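Local coordinates for kinesin-like protein (Caenorhabditis elegans, PDB 5X3E), which is a kinesin-6 motor protein that probably uses ATP binding and hydrolysis to drive movement along microtubules, at residues Y221-N226 / Y230-D235; R280-V283 / L288-D291. One frame throughout, in Å; residues are numbered along the deposited sequence.

How the contacts relate
Contacts 1 and 2 lie about 11 Å apart, centre to centre, and follow one another along the chain. Contact 1 closes the hairpin of strands 213-225 and 228-231 before contact 2 joins the end of helix 267-281 to the loop that follows. That loop runs on into strand 296-307, which pairs antiparallel with strand 213-225. Directly between the contacts, R280 NH1 probably hydrogen-bonds L232 O at 3.0 Å, while E223 OE2 and K290 NZ form a long, weak ion pair. The hairpin and the probable nucleotide-sensing loop are thus in touch, an example of neighbouring elements of a motor domain tied together by a few polar groups.

Contact 1: residues Y221-N226 / Y230-D235; sequences YVEIYN and YDLLED
The Y221 ring carries the CD1 methyl of L232 almost exactly over the centre of one face, a CH-pi contact with CD1 3.4 Å from the ring centroid and 2° off its normal. F274 of helix 267-281 also meets this ring, and E278 binds its hydroxyl. The Y230 ring instead meets Y225 O at its edge, in plane, through CE2. With CG anti to the backbone N (chi1 -162°), Y221 swings its ring over L232, while its CB rests on L233 CG at 3.7 Å. An alanine in place of Y221 would remove the ring and is likely to leave L232 CD1 without its aromatic partner and E278 without the hydroxyl. L232 CD2 lies 3.7 Å from both CB and OE1 of E223, whose OE2 turns to S295. Between the strands, E223 N donates to Y230 O and Y230 N to E223 O, each at 2.7 Å and nearly straight. L232 N gives Y221 O a weaker, bent bond. D231 OD2 accepts from L233 N from above its carboxylate plane, an Asx turn, while K260 N binds OD1. A type I turn from D231 to E234 takes the chain out of the second strand of an antiparallel beta hairpin of the kinesin motor domain.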
loop_
_atom_site.group_PDB
_atom_site.type_symbol
_atom_site.label_atom_id
_atom_site.label_comp_id
_atom_site.label_asym_id
_atom_site.label_seq_id
_atom_site.Cartn_x
_atom_site.Cartn_y
_atom_site.Cartn_z
ATOM N N TYR A 221 7.390 6.158 3.086
ATOM C CA TYR A 221 6.045 6.705 3.195
ATOM C C TYR A 221 5.978 7.956 2.336
ATOM O O TYR A 221 6.693 8.931 2.595
ATOM C CB TYR A 221 5.672 7.015 4.646
ATOM C CG TYR A 221 4.180 7.169 4.863
ATOM C CD1 TYR A 221 3.278 6.902 3.837
ATOM C CD2 TYR A 221 3.673 7.576 6.094
ATOM C CE1 TYR A 221 1.910 7.037 4.026
ATOM C CE2 TYR A 221 2.303 7.711 6.296
ATOM C CZ TYR A 221 1.426 7.440 5.259
ATOM O OH TYR A 221 0.066 7.571 5.448
ATOM N N VAL A 222 5.127 7.923 1.318
ATOM C CA VAL A 222 5.100 8.934 0.272
ATOM C C VAL A 222 3.668 9.408 0.065
ATOM O O VAL A 222 2.719 8.624 0.185
ATOM C CB VAL A 222 5.705 8.381 -1.036
ATOM C CG1 VAL A 222 5.519 9.339 -2.122
ATOM C CG2 VAL A 222 7.200 8.188 -0.871
ATOM N N GLU A 223 3.506 10.696 -0.227
ATOM C CA GLU A 223 2.197 11.289 -0.458
ATOM C C GLU A 223 2.152 11.893 -1.853
ATOM O O GLU A 223 3.080 12.599 -2.258
ATOM C CB GLU A 223 1.888 12.363 0.591
ATOM C CG GLU A 223 0.552 13.057 0.411
ATOM C CD GLU A 223 0.382 14.227 1.358
ATOM O OE1 GLU A 223 1.371 14.960 1.571
ATOM O OE2 GLU A 223 -0.734 14.410 1.894
ATOM N N ILE A 224 1.070 11.637 -2.580
ATOM C CA ILE A 224 0.831 12.261 -3.875
ATOM C C ILE A 224 -0.336 13.224 -3.696
ATOM O O ILE A 224 -1.481 12.799 -3.496
ATOM C CB ILE A 224 0.546 11.225 -4.967
ATOM C CG1 ILE A 224 1.789 10.375 -5.216
ATOM C CG2 ILE A 224 0.107 11.912 -6.249
ATOM C CD1 ILE A 224 1.539 9.188 -6.109
ATOM N N TYR A 225 -0.043 14.522 -3.733
ATOM C CA TYR A 225 -1.043 15.556 -3.484
ATOM C C TYR A 225 -0.931 16.627 -4.559
ATOM O O TYR A 225 0.132 17.235 -4.715
ATOM C CB TYR A 225 -0.850 16.161 -2.092
ATOM C CG TYR A 225 -1.711 17.361 -1.821
ATOM C CD1 TYR A 225 -3.088 17.238 -1.720
ATOM C CD2 TYR A 225 -1.151 18.619 -1.662
ATOM C CE1 TYR A 225 -3.883 18.334 -1.469
ATOM C CE2 TYR A 225 -1.938 19.722 -1.410
ATOM C CZ TYR A 225 -3.303 19.575 -1.315
ATOM O OH TYR A 225 -4.096 20.672 -1.063
ATOM N N ASN A 226 -2.025 16.863 -5.287
ATOM C CA ASN A 226 -2.084 17.886 -6.338
ATOM C C ASN A 226 -1.030 17.644 -7.418
ATOM O O ASN A 226 -0.296 18.550 -7.814
ATOM C CB ASN A 226 -1.940 19.291 -5.750
ATOM C CG ASN A 226 -2.614 20.353 -6.606
ATOM O OD1 ASN A 226 -2.740 20.205 -7.822
ATOM N ND2 ASN A 226 -3.048 21.432 -5.970
ATOM N N TYR A 230 5.456 13.902 -2.491
ATOM C CA TYR A 230 6.175 14.310 -1.290
ATOM C C TYR A 230 6.558 13.103 -0.448
ATOM O O TYR A 230 5.779 12.156 -0.308
ATOM C CB TYR A 230 5.340 15.268 -0.433
ATOM C CG TYR A 230 4.903 16.520 -1.145
ATOM C CD1 TYR A 230 5.716 17.645 -1.165
ATOM C CD2 TYR A 230 3.682 16.581 -1.803
ATOM C CE1 TYR A 230 5.326 18.796 -1.816
ATOM C CE2 TYR A 230 3.282 17.730 -2.461
ATOM C CZ TYR A 230 4.109 18.835 -2.463
ATOM O OH TYR A 230 3.727 19.986 -3.116
ATOM N N ASP A 231 7.759 13.154 0.122
ATOM C CA ASP A 231 8.234 12.133 1.047
ATOM C C ASP A 231 7.880 12.563 2.469
ATOM O O ASP A 231 8.496 13.479 3.024
ATOM C CB ASP A 231 9.736 11.916 0.879
ATOM C CG ASP A 231 10.318 10.981 1.924
ATOM O OD1 ASP A 231 11.557 10.991 2.111
ATOM O OD2 ASP A 231 9.540 10.219 2.545
ATOM N N LEU A 232 6.880 11.900 3.054
ATOM C CA LEU A 232 6.444 12.191 4.417
ATOM C C LEU A 232 7.503 11.872 5.465
ATOM O O LEU A 232 7.357 12.308 6.610
ATOM C CB LEU A 232 5.166 11.412 4.728
ATOM C CG LEU A 232 3.991 11.604 3.772
ATOM C CD1 LEU A 232 2.893 10.610 4.097
ATOM C CD2 LEU A 232 3.475 13.018 3.882
ATOM N N LEU A 233 8.544 11.122 5.104
ATOM C CA LEU A 233 9.630 10.754 6.005
ATOM C C LEU A 233 10.884 11.594 5.798
ATOM O O LEU A 233 11.933 11.275 6.366
ATOM C CB LEU A 233 9.963 9.273 5.842
ATOM C CG LEU A 233 8.770 8.352 6.077
ATOM C CD1 LEU A 233 9.207 6.914 5.931
ATOM C CD2 LEU A 233 8.176 8.616 7.446
ATOM N N GLU A 234 10.804 12.641 4.981
ATOM C CA GLU A 234 11.960 13.489 4.720
ATOM C C GLU A 234 12.467 14.144 6.000
ATOM O O GLU A 234 11.687 14.498 6.888
ATOM C CB GLU A 234 11.585 14.555 3.689
ATOM C CG GLU A 234 12.556 15.723 3.561
ATOM C CD GLU A 234 12.009 16.829 2.680
ATOM O OE1 GLU A 234 12.762 17.779 2.368
ATOM O OE2 GLU A 234 10.822 16.744 2.299
ATOM N N ASP A 235 13.791 14.290 6.098
ATOM C CA ASP A 235 14.409 15.101 7.149
ATOM C C ASP A 235 14.222 16.571 6.783
ATOM O O ASP A 235 15.140 17.258 6.330
ATOM C CB ASP A 235 15.885 14.753 7.313
ATOM C CG ASP A 235 16.098 13.370 7.885
ATOM O OD1 ASP A 235 15.251 12.919 8.688
ATOM O OD2 ASP A 235 17.112 12.732 7.534
HETATM O O HOH W 1 9.808 7.567 2.554
#

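Contact 2: residues R280-V283 / L288-D291; sequences RRRV and LNKD
K290 runs along the backbone oxygens of R281 and V283, where helix 267-281 ends and the following loop begins. CB points toward segment 280-283 and lies 3.9 Å from R281 O. The chain then runs on with CG anti to the backbone N, and CD passes at the edge of contact with V283 O. At chi3 (61°) it bends, which brings CE within 3.4 Å of both R281 O and V283 O. NZ ends the path with a weak hydrogen bond to V283 O. Its ammonium group also makes a cation-pi contact with the ring of Y225, so the tip is shared between the loop after the helix and the hairpin. The carbonyl oxygens of R281, the last helical residue, and V283, beyond it, would probably give a negative electrostatic potential that suits the ammonium group.

The backbone of the same lysine adds a further tie: K290 N donates to R282 O at 3.3 Å, approaching 54° out of the carbonyl plane. N289 CA gives that oxygen a CA-H...O contact as well.

On the more exposed side, R282 and N289 lie alongside each other and point the same way. OD1 of N289 follows the arginine's CB, CG and CD, then takes a weak bond from NH1 at the guanidinium edge (3.4 Å); the amide and guanidinium planes are only 21° apart. R281 turns elsewhere, its NH1 forming a salt bridge with E278 while NH2 passes near K290 O.

Its sequence, NKD followed by SSRSH, marks the loop as the switch 1 region of a kinesin motor, here fastened to the C-terminal end of the preceding helix.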
loop_
_atom_site.group_PDB
_atom_site.type_symbol
_atom_site.label_atom_id
_atom_site.label_comp_id
_atom_site.label_asym_id
_atom_site.label_seq_id
_atom_site.Cartn_x
_atom_site.Cartn_y
_atom_site.Cartn_z
ATOM N N ARG A 280 3.452 14.557 9.166
ATOM C CA ARG A 280 3.710 15.371 7.978
ATOM C C ARG A 280 2.509 15.403 7.047
ATOM O O ARG A 280 2.222 16.439 6.436
ATOM C CB ARG A 280 4.929 14.870 7.204
ATOM C CG ARG A 280 6.288 15.360 7.670
ATOM C CD ARG A 280 6.755 14.826 8.994
ATOM N NE ARG A 280 8.047 15.426 9.318
ATOM C CZ ARG A 280 9.220 14.890 8.999
ATOM N NH1 ARG A 280 9.267 13.733 8.357
ATOM N NH2 ARG A 280 10.345 15.511 9.328
ATOM N N ARG A 281 1.791 14.287 6.928
ATOM C CA ARG A 281 0.661 14.245 6.009
ATOM C C ARG A 281 -0.416 15.257 6.374
ATOM O O ARG A 281 -1.195 15.655 5.503
ATOM C CB ARG A 281 0.063 12.840 5.964
ATOM C CG ARG A 281 -0.866 12.622 4.791
ATOM C CD ARG A 281 -1.671 11.356 4.942
ATOM N NE ARG A 281 -3.009 11.723 5.363
ATOM C CZ ARG A 281 -3.398 11.800 6.628
ATOM N NH1 ARG A 281 -2.553 11.524 7.614
ATOM N NH2 ARG A 281 -4.634 12.176 6.906
ATOM N N ARG A 282 -0.456 15.698 7.629
ATOM C CA ARG A 282 -1.463 16.624 8.129
ATOM C C ARG A 282 -1.118 18.088 7.867
ATOM O O ARG A 282 -1.890 18.970 8.257
ATOM C CB ARG A 282 -1.678 16.399 9.632
ATOM C CG ARG A 282 -2.261 15.026 9.943
ATOM C CD ARG A 282 -2.450 14.772 11.432
ATOM N NE ARG A 282 -2.850 13.388 11.669
ATOM C CZ ARG A 282 -4.075 12.914 11.463
ATOM N NH1 ARG A 282 -5.034 13.712 11.010
ATOM N NH2 ARG A 282 -4.341 11.637 11.700
ATOM N N VAL A 283 -0.003 18.370 7.197
ATOM C CA VAL A 283 0.400 19.736 6.876
ATOM C C VAL A 283 -0.314 20.152 5.596
ATOM O O VAL A 283 0.065 19.747 4.497
ATOM C CB VAL A 283 1.917 19.848 6.729
ATOM C CG1 VAL A 283 2.303 21.259 6.346
ATOM C CG2 VAL A 283 2.585 19.463 8.029
ATOM N N LEU A 288 -3.396 24.254 7.951
ATOM C CA LEU A 288 -4.417 23.625 8.776
ATOM C C LEU A 288 -4.184 22.121 8.799
ATOM O O LEU A 288 -3.059 21.656 8.589
ATOM C CB LEU A 288 -5.823 23.929 8.248
ATOM C CG LEU A 288 -6.547 25.210 8.668
ATOM C CD1 LEU A 288 -5.871 26.442 8.099
ATOM C CD2 LEU A 288 -7.999 25.149 8.221
ATOM N N ASN A 289 -5.244 21.357 9.045
ATOM C CA ASN A 289 -5.203 19.903 8.987
ATOM C C ASN A 289 -5.687 19.457 7.612
ATOM O O ASN A 289 -6.818 19.762 7.219
ATOM C CB ASN A 289 -6.065 19.286 10.092
ATOM C CG ASN A 289 -6.147 17.768 9.998
ATOM O OD1 ASN A 289 -5.276 17.055 10.499
ATOM N ND2 ASN A 289 -7.204 17.269 9.363
ATOM N N LYS A 290 -4.830 18.749 6.884
ATOM C CA LYS A 290 -5.177 18.225 5.569
ATOM C C LYS A 290 -5.755 16.823 5.717
ATOM O O LYS A 290 -5.174 15.975 6.398
ATOM C CB LYS A 290 -3.952 18.208 4.655
ATOM C CG LYS A 290 -4.239 17.745 3.239
ATOM C CD LYS A 290 -3.104 18.122 2.298
ATOM C CE LYS A 290 -1.795 17.472 2.712
ATOM N NZ LYS A 290 -0.684 17.858 1.796
ATOM N N ASP A 291 -6.899 16.587 5.081
ATOM C CA ASP A 291 -7.586 15.312 5.214
ATOM C C ASP A 291 -6.924 14.243 4.354
ATOM O O ASP A 291 -6.312 14.532 3.321
ATOM C CB ASP A 291 -9.058 15.454 4.828
ATOM C CG ASP A 291 -9.777 16.485 5.667
ATOM O OD1 ASP A 291 -9.395 16.668 6.843
ATOM O OD2 ASP A 291 -10.721 17.114 5.149
#